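Local coordinates for protein oxidoreductase, Gfo/Idh/MocA family (Vibrio cholerae, PDB 1XEA) that probably binds a nicotinamide adenine dinucleotide cofactor and carries out oxidation or reduction of a substrate that has not been identified, at residues Leu19-Gln24 against Pro261-Lys266; Val64-Ile69 against Gln273-Val278; Cys181-Leu186 against Glu300-Gln305. All coordinates share one frame; numbering follows the deposited sequence.

Contact 1. Residues Leu19-Gln24 against Pro261-Lys266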
loop_
_atom_site.group_PDB
_atom_site.type_symbol
_atom_site.label_atom_id
_atom_site.label_comp_id
_atom_site.label_asym_id
_atom_site.label_seq_id
_atom_site.Cartn_x
_atom_site.Cartn_y
_atom_site.Cartn_z
ATOM N N LEU A 19 0.225 -11.118 -32.094
ATOM C CA LEU A 19 0.834 -12.345 -32.581
ATOM C C LEU A 19 0.930 -13.416 -31.493
ATOM O O LEU A 19 0.445 -14.538 -31.675
ATOM C CB LEU A 19 2.218 -12.052 -33.155
ATOM C CG LEU A 19 2.512 -12.759 -34.473
ATOM C CD1 LEU A 19 3.949 -12.475 -34.860
ATOM C CD2 LEU A 19 2.282 -14.254 -34.345
ATOM N N PRO A 20 1.540 -13.085 -30.340
ATOM C CA PRO A 20 1.640 -14.096 -29.289
ATOM C C PRO A 20 0.299 -14.639 -28.800
ATOM O O PRO A 20 0.195 -15.811 -28.434
ATOM C CB PRO A 20 2.438 -13.380 -28.196
ATOM C CG PRO A 20 2.153 -11.942 -28.428
ATOM C CD PRO A 20 2.185 -11.829 -29.917
ATOM N N VAL A 21 -0.733 -13.806 -28.801
ATOM C CA VAL A 21 -2.042 -14.258 -28.350
ATOM C C VAL A 21 -2.708 -15.113 -29.408
ATOM O O VAL A 21 -3.298 -16.128 -29.094
ATOM C CB VAL A 21 -2.970 -13.072 -28.025
ATOM C CG1 VAL A 21 -4.394 -13.559 -27.823
ATOM C CG2 VAL A 21 -2.478 -12.366 -26.791
ATOM N N LEU A 22 -2.609 -14.704 -30.665
ATOM C CA LEU A 22 -3.234 -15.463 -31.726
ATOM C C LEU A 22 -2.561 -16.776 -32.041
ATOM O O LEU A 22 -3.234 -17.788 -32.208
ATOM C CB LEU A 22 -3.298 -14.629 -32.986
ATOM C CG LEU A 22 -4.633 -13.915 -33.168
ATOM C CD1 LEU A 22 -4.944 -13.009 -31.985
ATOM C CD2 LEU A 22 -4.560 -13.122 -34.448
ATOM N N ALA A 23 -1.234 -16.757 -32.131
ATOM C CA ALA A 23 -0.460 -17.959 -32.452
ATOM C C ALA A 23 -0.705 -19.071 -31.443
ATOM O O ALA A 23 -0.288 -20.207 -31.638
ATOM C CB ALA A 23 1.017 -17.621 -32.502
ATOM N N GLN A 24 -1.408 -18.735 -30.374
ATOM C CA GLN A 24 -1.700 -19.680 -29.318
ATOM C C GLN A 24 -3.197 -19.996 -29.275
ATOM O O GLN A 24 -3.612 -20.988 -28.681
ATOM C CB GLN A 24 -1.211 -19.077 -27.995
ATOM C CG GLN A 24 -1.796 -19.667 -26.744
ATOM C CD GLN A 24 -2.832 -18.766 -26.123
ATOM O OE1 GLN A 24 -3.841 -18.433 -26.745
ATOM N NE2 GLN A 24 -2.586 -18.354 -24.886
ATOM N N PRO A 261 -2.411 -14.836 -17.500
ATOM C CA PRO A 261 -1.360 -14.295 -18.368
ATOM C C PRO A 261 -1.384 -12.769 -18.460
ATOM O O PRO A 261 -2.444 -12.157 -18.419
ATOM C CB PRO A 261 -1.609 -15.001 -19.709
ATOM C CG PRO A 261 -3.036 -15.425 -19.633
ATOM C CD PRO A 261 -3.213 -15.842 -18.209
HETATM N N MSE A 262 -0.197 -12.174 -18.556
HETATM C CA MSE A 262 -0.030 -10.727 -18.626
HETATM C C MSE A 262 -0.856 -10.089 -19.726
HETATM O O MSE A 262 -1.579 -9.120 -19.485
HETATM C CB MSE A 262 1.455 -10.397 -18.814
HETATM C CG MSE A 262 1.817 -8.924 -18.914
HETATM SE SE MSE A 262 1.698 -8.217 -20.699
HETATM C CE MSE A 262 3.117 -9.244 -21.511
ATOM N N LEU A 263 -0.761 -10.615 -20.940
ATOM C CA LEU A 263 -1.536 -10.027 -22.024
ATOM C C LEU A 263 -3.033 -10.077 -21.705
ATOM O O LEU A 263 -3.763 -9.118 -21.983
ATOM C CB LEU A 263 -1.234 -10.732 -23.357
ATOM C CG LEU A 263 0.115 -10.375 -24.027
ATOM C CD1 LEU A 263 0.232 -11.111 -25.365
ATOM C CD2 LEU A 263 0.220 -8.855 -24.250
ATOM N N ALA A 264 -3.481 -11.179 -21.100
ATOM C CA ALA A 264 -4.892 -11.356 -20.740
ATOM C C ALA A 264 -5.351 -10.300 -19.759
ATOM O O ALA A 264 -6.468 -9.766 -19.864
ATOM C CB ALA A 264 -5.116 -12.728 -20.139
ATOM N N SER A 265 -4.493 -10.011 -18.790
ATOM C CA SER A 265 -4.841 -9.004 -17.798
ATOM C C SER A 265 -5.005 -7.654 -18.505
ATOM O O SER A 265 -5.805 -6.818 -18.077
ATOM C CB SER A 265 -3.766 -8.903 -16.727
ATOM O OG SER A 265 -2.748 -8.033 -17.139
ATOM N N LYS A 266 -4.257 -7.447 -19.590
ATOM C CA LYS A 266 -4.368 -6.206 -20.340
ATOM C C LYS A 266 -5.526 -6.263 -21.325
ATOM O O LYS A 266 -5.605 -5.470 -22.268
ATOM C CB LYS A 266 -3.080 -5.898 -21.084
ATOM C CG LYS A 266 -1.892 -5.652 -20.187
ATOM C CD LYS A 266 -0.823 -4.826 -20.913
ATOM C CE LYS A 266 0.471 -4.839 -20.136
ATOM N NZ LYS A 266 0.280 -4.418 -18.737
#

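Contact 2. Residues Val64-Ile69 against Gln273-Val278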
loop_
_atom_site.group_PDB
_atom_site.type_symbol
_atom_site.label_atom_id
_atom_site.label_comp_id
_atom_site.label_asym_id
_atom_site.label_seq_id
_atom_site.Cartn_x
_atom_site.Cartn_y
_atom_site.Cartn_z
ATOM N N VAL A 64 -8.815 -16.296 -46.590
ATOM C CA VAL A 64 -8.932 -15.942 -45.182
ATOM C C VAL A 64 -10.355 -15.545 -44.823
ATOM O O VAL A 64 -11.117 -15.107 -45.679
ATOM C CB VAL A 64 -7.998 -14.772 -44.837
ATOM C CG1 VAL A 64 -6.553 -15.148 -45.155
ATOM C CG2 VAL A 64 -8.407 -13.540 -45.623
ATOM N N ASP A 65 -10.705 -15.706 -43.552
ATOM C CA ASP A 65 -12.036 -15.365 -43.067
ATOM C C ASP A 65 -12.094 -13.943 -42.527
ATOM O O ASP A 65 -13.176 -13.388 -42.324
ATOM C CB ASP A 65 -12.457 -16.361 -41.989
ATOM C CG ASP A 65 -12.682 -17.750 -42.551
ATOM O OD1 ASP A 65 -13.681 -17.935 -43.289
ATOM O OD2 ASP A 65 -11.854 -18.649 -42.265
ATOM N N ALA A 66 -10.920 -13.362 -42.300
ATOM C CA ALA A 66 -10.816 -12.003 -41.794
ATOM C C ALA A 66 -9.347 -11.567 -41.744
ATOM O O ALA A 66 -8.439 -12.403 -41.766
ATOM C CB ALA A 66 -11.448 -11.915 -40.405
ATOM N N VAL A 67 -9.126 -10.252 -41.685
ATOM C CA VAL A 67 -7.783 -9.678 -41.613
ATOM C C VAL A 67 -7.659 -8.719 -40.426
ATOM O O VAL A 67 -8.627 -8.060 -40.039
ATOM C CB VAL A 67 -7.421 -8.903 -42.904
ATOM C CG1 VAL A 67 -7.388 -9.847 -44.084
ATOM C CG2 VAL A 67 -8.417 -7.791 -43.142
HETATM N N MSE A 68 -6.467 -8.666 -39.840
HETATM C CA MSE A 68 -6.184 -7.787 -38.708
HETATM C C MSE A 68 -5.043 -6.884 -39.124
HETATM O O MSE A 68 -3.903 -7.325 -39.246
HETATM C CB MSE A 68 -5.772 -8.605 -37.483
HETATM C CG MSE A 68 -6.900 -9.416 -36.884
HETATM SE SE MSE A 68 -6.377 -10.574 -35.431
HETATM C CE MSE A 68 -5.972 -9.237 -34.090
ATOM N N ILE A 69 -5.342 -5.615 -39.349
ATOM C CA ILE A 69 -4.314 -4.683 -39.780
ATOM C C ILE A 69 -3.596 -4.064 -38.591
ATOM O O ILE A 69 -4.218 -3.437 -37.744
ATOM C CB ILE A 69 -4.942 -3.593 -40.640
ATOM C CG1 ILE A 69 -5.635 -4.260 -41.832
ATOM C CG2 ILE A 69 -3.881 -2.601 -41.089
ATOM C CD1 ILE A 69 -6.645 -3.391 -42.520
ATOM N N GLN A 273 -11.209 -12.440 -28.408
ATOM C CA GLN A 273 -12.384 -13.287 -28.320
ATOM C C GLN A 273 -13.578 -12.580 -28.972
ATOM O O GLN A 273 -14.183 -13.105 -29.897
ATOM C CB GLN A 273 -12.700 -13.544 -26.856
ATOM C CG GLN A 273 -14.111 -14.001 -26.630
ATOM C CD GLN A 273 -14.222 -15.491 -26.749
ATOM O OE1 GLN A 273 -14.186 -16.201 -25.739
ATOM N NE2 GLN A 273 -14.334 -15.991 -27.983
ATOM N N ASP A 274 -13.914 -11.391 -28.472
ATOM C CA ASP A 274 -15.033 -10.605 -28.995
ATOM C C ASP A 274 -14.839 -10.414 -30.491
ATOM O O ASP A 274 -15.769 -10.591 -31.261
ATOM C CB ASP A 274 -15.095 -9.244 -28.279
ATOM C CG ASP A 274 -16.412 -8.496 -28.506
ATOM O OD1 ASP A 274 -17.484 -9.138 -28.392
ATOM O OD2 ASP A 274 -16.383 -7.261 -28.762
ATOM N N TRP A 275 -13.621 -10.060 -30.890
ATOM C CA TRP A 275 -13.284 -9.850 -32.293
ATOM C C TRP A 275 -13.621 -11.060 -33.137
ATOM O O TRP A 275 -14.295 -10.941 -34.153
ATOM C CB TRP A 275 -11.789 -9.551 -32.430
ATOM C CG TRP A 275 -11.182 -9.881 -33.777
ATOM C CD1 TRP A 275 -10.041 -10.624 -34.013
ATOM C CD2 TRP A 275 -11.653 -9.457 -35.060
ATOM N NE1 TRP A 275 -9.783 -10.679 -35.358
ATOM C CE2 TRP A 275 -10.752 -9.976 -36.026
ATOM C CE3 TRP A 275 -12.750 -8.690 -35.493
ATOM C CZ2 TRP A 275 -10.914 -9.746 -37.403
ATOM C CZ3 TRP A 275 -12.908 -8.463 -36.869
ATOM C CH2 TRP A 275 -11.993 -8.992 -37.802
ATOM N N LEU A 276 -13.132 -12.223 -32.729
ATOM C CA LEU A 276 -13.381 -13.437 -33.490
ATOM C C LEU A 276 -14.870 -13.740 -33.615
ATOM O O LEU A 276 -15.327 -14.115 -34.692
ATOM C CB LEU A 276 -12.646 -14.619 -32.856
ATOM C CG LEU A 276 -11.113 -14.535 -32.809
ATOM C CD1 LEU A 276 -10.602 -15.737 -32.056
ATOM C CD2 LEU A 276 -10.513 -14.466 -34.214
ATOM N N GLN A 277 -15.622 -13.578 -32.526
ATOM C CA GLN A 277 -17.062 -13.829 -32.563
ATOM C C GLN A 277 -17.675 -12.912 -33.624
ATOM O O GLN A 277 -18.430 -13.361 -34.489
ATOM C CB GLN A 277 -17.706 -13.558 -31.192
ATOM C CG GLN A 277 -17.096 -14.345 -30.027
ATOM C CD GLN A 277 -17.779 -14.076 -28.675
ATOM O OE1 GLN A 277 -17.804 -12.938 -28.174
ATOM N NE2 GLN A 277 -18.329 -15.134 -28.078
ATOM N N VAL A 278 -17.331 -11.628 -33.561
ATOM C CA VAL A 278 -17.832 -10.650 -34.522
ATOM C C VAL A 278 -17.480 -11.106 -35.936
ATOM O O VAL A 278 -18.345 -11.187 -36.793
ATOM C CB VAL A 278 -17.208 -9.228 -34.268
ATOM C CG1 VAL A 278 -17.472 -8.294 -35.449
ATOM C CG2 VAL A 278 -17.790 -8.617 -33.000
#

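Contact 3. Residues Cys181-Leu186 against Glu300-Gln305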
loop_
_atom_site.group_PDB
_atom_site.type_symbol
_atom_site.label_atom_id
_atom_site.label_comp_id
_atom_site.label_asym_id
_atom_site.label_seq_id
_atom_site.Cartn_x
_atom_site.Cartn_y
_atom_site.Cartn_z
ATOM N N CYS A 181 -19.341 12.950 -29.048
ATOM C CA CYS A 181 -18.709 13.146 -30.343
ATOM C C CYS A 181 -18.344 14.586 -30.640
ATOM O O CYS A 181 -18.157 14.946 -31.798
ATOM C CB CYS A 181 -19.642 12.634 -31.427
ATOM S SG CYS A 181 -21.257 13.379 -31.299
ATOM N N ASN A 182 -18.244 15.403 -29.598
ATOM C CA ASN A 182 -17.894 16.812 -29.751
ATOM C C ASN A 182 -17.405 17.417 -28.435
ATOM O O ASN A 182 -16.963 16.706 -27.527
ATOM C CB ASN A 182 -19.102 17.607 -30.256
ATOM C CG ASN A 182 -20.312 17.486 -29.339
ATOM O OD1 ASN A 182 -21.253 18.269 -29.442
ATOM N ND2 ASN A 182 -20.295 16.499 -28.445
ATOM N N LEU A 183 -17.498 18.738 -28.338
ATOM C CA LEU A 183 -17.069 19.446 -27.143
ATOM C C LEU A 183 -18.245 20.025 -26.374
ATOM O O LEU A 183 -18.073 20.873 -25.499
ATOM C CB LEU A 183 -16.099 20.563 -27.511
ATOM C CG LEU A 183 -14.831 20.150 -28.250
ATOM C CD1 LEU A 183 -13.970 21.383 -28.412
ATOM C CD2 LEU A 183 -14.067 19.073 -27.485
ATOM N N ASP A 184 -19.445 19.561 -26.704
ATOM C CA ASP A 184 -20.645 20.036 -26.035
ATOM C C ASP A 184 -20.602 19.784 -24.541
ATOM O O ASP A 184 -20.363 18.663 -24.095
ATOM C CB ASP A 184 -21.880 19.358 -26.618
ATOM C CG ASP A 184 -22.562 20.205 -27.662
ATOM O OD1 ASP A 184 -21.853 20.710 -28.566
ATOM O OD2 ASP A 184 -23.804 20.358 -27.576
ATOM N N ASP A 185 -20.847 20.838 -23.772
ATOM C CA ASP A 185 -20.861 20.749 -22.316
ATOM C C ASP A 185 -19.653 19.979 -21.814
ATOM O O ASP A 185 -19.732 19.254 -20.820
ATOM C CB ASP A 185 -22.140 20.050 -21.843
ATOM C CG ASP A 185 -23.398 20.646 -22.458
ATOM O OD1 ASP A 185 -23.579 21.885 -22.377
ATOM O OD2 ASP A 185 -24.211 19.872 -23.018
ATOM N N LEU A 186 -18.532 20.146 -22.507
ATOM C CA LEU A 186 -17.306 19.456 -22.146
ATOM C C LEU A 186 -16.243 20.457 -21.750
ATOM O O LEU A 186 -16.138 21.521 -22.351
ATOM C CB LEU A 186 -16.833 18.606 -23.328
ATOM C CG LEU A 186 -15.586 17.735 -23.165
ATOM C CD1 LEU A 186 -15.690 16.549 -24.108
ATOM C CD2 LEU A 186 -14.332 18.551 -23.432
ATOM N N GLU A 300 -10.729 14.086 -32.840
ATOM C CA GLU A 300 -10.549 15.074 -33.897
ATOM C C GLU A 300 -10.815 16.458 -33.331
ATOM O O GLU A 300 -9.984 17.362 -33.451
ATOM C CB GLU A 300 -11.523 14.802 -35.042
ATOM C CG GLU A 300 -10.857 14.306 -36.316
ATOM C CD GLU A 300 -9.874 15.313 -36.875
ATOM O OE1 GLU A 300 -10.283 16.474 -37.105
ATOM O OE2 GLU A 300 -8.698 14.940 -37.086
ATOM N N ALA A 301 -11.985 16.600 -32.710
ATOM C CA ALA A 301 -12.420 17.853 -32.110
ATOM C C ALA A 301 -11.381 18.383 -31.139
ATOM O O ALA A 301 -11.020 19.559 -31.177
ATOM C CB ALA A 301 -13.730 17.645 -31.394
ATOM N N ILE A 302 -10.893 17.508 -30.271
ATOM C CA ILE A 302 -9.898 17.906 -29.286
ATOM C C ILE A 302 -8.642 18.461 -29.951
ATOM O O ILE A 302 -8.143 19.521 -29.563
ATOM C CB ILE A 302 -9.537 16.718 -28.361
ATOM C CG1 ILE A 302 -10.782 16.315 -27.556
ATOM C CG2 ILE A 302 -8.386 17.099 -27.441
ATOM C CD1 ILE A 302 -10.642 15.044 -26.748
ATOM N N CYS A 303 -8.149 17.755 -30.965
ATOM C CA CYS A 303 -6.947 18.177 -31.689
ATOM C C CYS A 303 -7.073 19.565 -32.287
ATOM O O CYS A 303 -6.161 20.385 -32.184
ATOM C CB CYS A 303 -6.637 17.190 -32.809
ATOM S SG CYS A 303 -5.725 15.759 -32.270
ATOM N N GLN A 304 -8.210 19.814 -32.925
ATOM C CA GLN A 304 -8.456 21.096 -33.551
ATOM C C GLN A 304 -8.513 22.247 -32.571
ATOM O O GLN A 304 -7.736 23.189 -32.690
ATOM C CB GLN A 304 -9.733 21.037 -34.374
ATOM C CG GLN A 304 -9.495 20.350 -35.705
ATOM C CD GLN A 304 -10.751 20.216 -36.521
ATOM O OE1 GLN A 304 -11.432 21.202 -36.796
ATOM N NE2 GLN A 304 -11.070 18.993 -36.918
ATOM N N GLN A 305 -9.413 22.186 -31.598
ATOM C CA GLN A 305 -9.499 23.277 -30.648
ATOM C C GLN A 305 -8.134 23.636 -30.042
ATOM O O GLN A 305 -7.871 24.806 -29.765
ATOM C CB GLN A 305 -10.501 22.950 -29.544
ATOM C CG GLN A 305 -10.801 24.145 -28.661
ATOM C CD GLN A 305 -11.894 23.864 -27.639
ATOM O OE1 GLN A 305 -11.810 22.903 -26.874
ATOM N NE2 GLN A 305 -12.924 24.712 -27.616
#

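Contact 1. Residues Leu19-Gln24 against Pro261-Lys266
The first helix of the Rossmann-type nucleotide-binding fold, 12-22, here brings P20 and V21 against L263 of the short helix 262-265, which follows the last strand of the mixed sheet. The meeting is small and wholly apolar, and it centres on one methyl group. L263 CD1 lies 3.3 Å from V21 CG2 and 3.7 Å from P20 CG, with L263 CB 4.0 Å from V21 CG2 as the next approach. The nearly straight outer torsion of L263 (chi2 -178°) carries CD1 away from the short helix to meet both partners at once, the branch running at about a right angle to the P20 ring. V21 answers with CG2, the methyl set beside its own backbone N, while CG1 stands anti to that nitrogen (chi1 169°). P20 also marks a kink, since its ring nitrogen has no proton to give to the preceding turn.

Burial is graded: V21 is enclosed and also packs on D269 and V272 of helix 268-281, whereas P20 and L263 stay partly exposed. The short helix lies at a subunit interface. L263 packs on W259 of the second subunit, and K266 NZ forms a salt bridge with D258 of that subunit.

P261 occupies the N-cap position, and its O accepts from S265 N at 3.0 Å. From the far end of the turn, two donors reach back to M262 O: K266 N at 3.2 Å, and S265 OG at 2.8 Å, which arrives in the carbonyl plane on a lone pair at a C=O...OG angle of 135°.

Contact 2. Residues Val64-Ile69 against Gln273-Val278
W275 projects its indole from helix 268-281 onto A66, V67 and M68 of strand 66-69, the middle strand of the five-stranded parallel Rossmann sheet. Strand and helix segments run at 142° to each other with their axes 10.5 Å apart at closest, a spacing that the large ring spans. CG of W275 stands anti to the backbone N (chi1 155°), which directs the ring at the strand.

The densely packed part has two ends, and at both the partners approach the indole obliquely. At the six-membered end, A66 CB sits 3.7 Å from W275 CZ2, and V67 O comes within 3.9 Å of the same carbon. At the five-membered end lies M68, a selenomethionine: SE is 3.4 Å from W275 NE1, and CG is 3.5 Å from that nitrogen. This is a Met-aromatic contact, with SE 4.4 Å from the centroid of the five-membered ring and 63° off its normal. F91 of the adjacent strand adds a second aromatic ring that meets W275, and V67 directs its side chain from the helix toward F83 of helix 76-85.

The loose side lies at the margins. Q277, on the helix, and D65, just before the strand, are exposed and take no part; D65 OD2 is instead bonded to K4 N. D274, partly exposed, gives OD2 to Y118 OH.

All four touching residues are buried, and what joins them is a polarisable selenium, a methyl, a carbonyl oxygen (V67 O) and an aromatic ring; the cohesion between strand and helix is therefore probably mostly a matter of dispersion and shape.

Contact 3. Residues Cys181-Leu186 against Glu300-Gln305
L183 points its isobutyl group at the helix while Q305 reaches back from it, so that the two side chains pass obliquely and L183 CD1 comes to rest over the flat side of the Q305 amide. CD1 is 3.3 Å from Q305 CD, on a line roughly 28° from the amide normal, and lies 3.1 Å from OE1 and 3.6 Å from NE2. Q305 attains this position with CG opposite the backbone N (chi1 -170°) and an extended chain beyond, which brings the amide alongside the loop. The other branch of L183 turns to the helix surface: CD2 and CG each lie 4.2 Å from A301 CB, and CD2 approaches I302 CG1 at 4.3 Å.

Residues 181-186 belong to the connection from helix 160-175 into strand 186-193, an outermost strand of the mixed eight-stranded sheet, and the partner is the C-terminal helix 286-311. L183 thus ties the approach to this strand onto the helix, where L298 also touches it. I302 is buried, packing further on L172 and on L200 and V202 of strand 196-206.

Just beyond L183 the chain turns back, L186 N bonding to L183 O at 3.1 Å, and L186 then packs on V202 and W204. On the helix, one turn apart, Q304 NE2 donates to E300 OE1 at 2.6 Å, with an N-H...O angle of 139°; E300 OE2 forms a salt bridge with R161 NH1.

From the N terminus, the chain first lays down 19-24 and 64-69 in the Rossmann domain, then 181-186 leading into an outermost strand of the mixed sheet. The closing partners follow in the same order: 261-266 completes contact 1, 273-278 contact 2 and 300-305 contact 3. Every pair of loops therefore crosses, and none nests. Contacts 1 and 2 join the Rossmann domain to successive helices beyond the mixed sheet; their centres are about 15 Å apart, and L22 CD2 touches M68 SE at 3.3 Å. Contact 3, on the opposite side of the chain's centre, ties the C-terminal helix to the chain entering strand 186-193, its centre about 34 Å from that of contact 1.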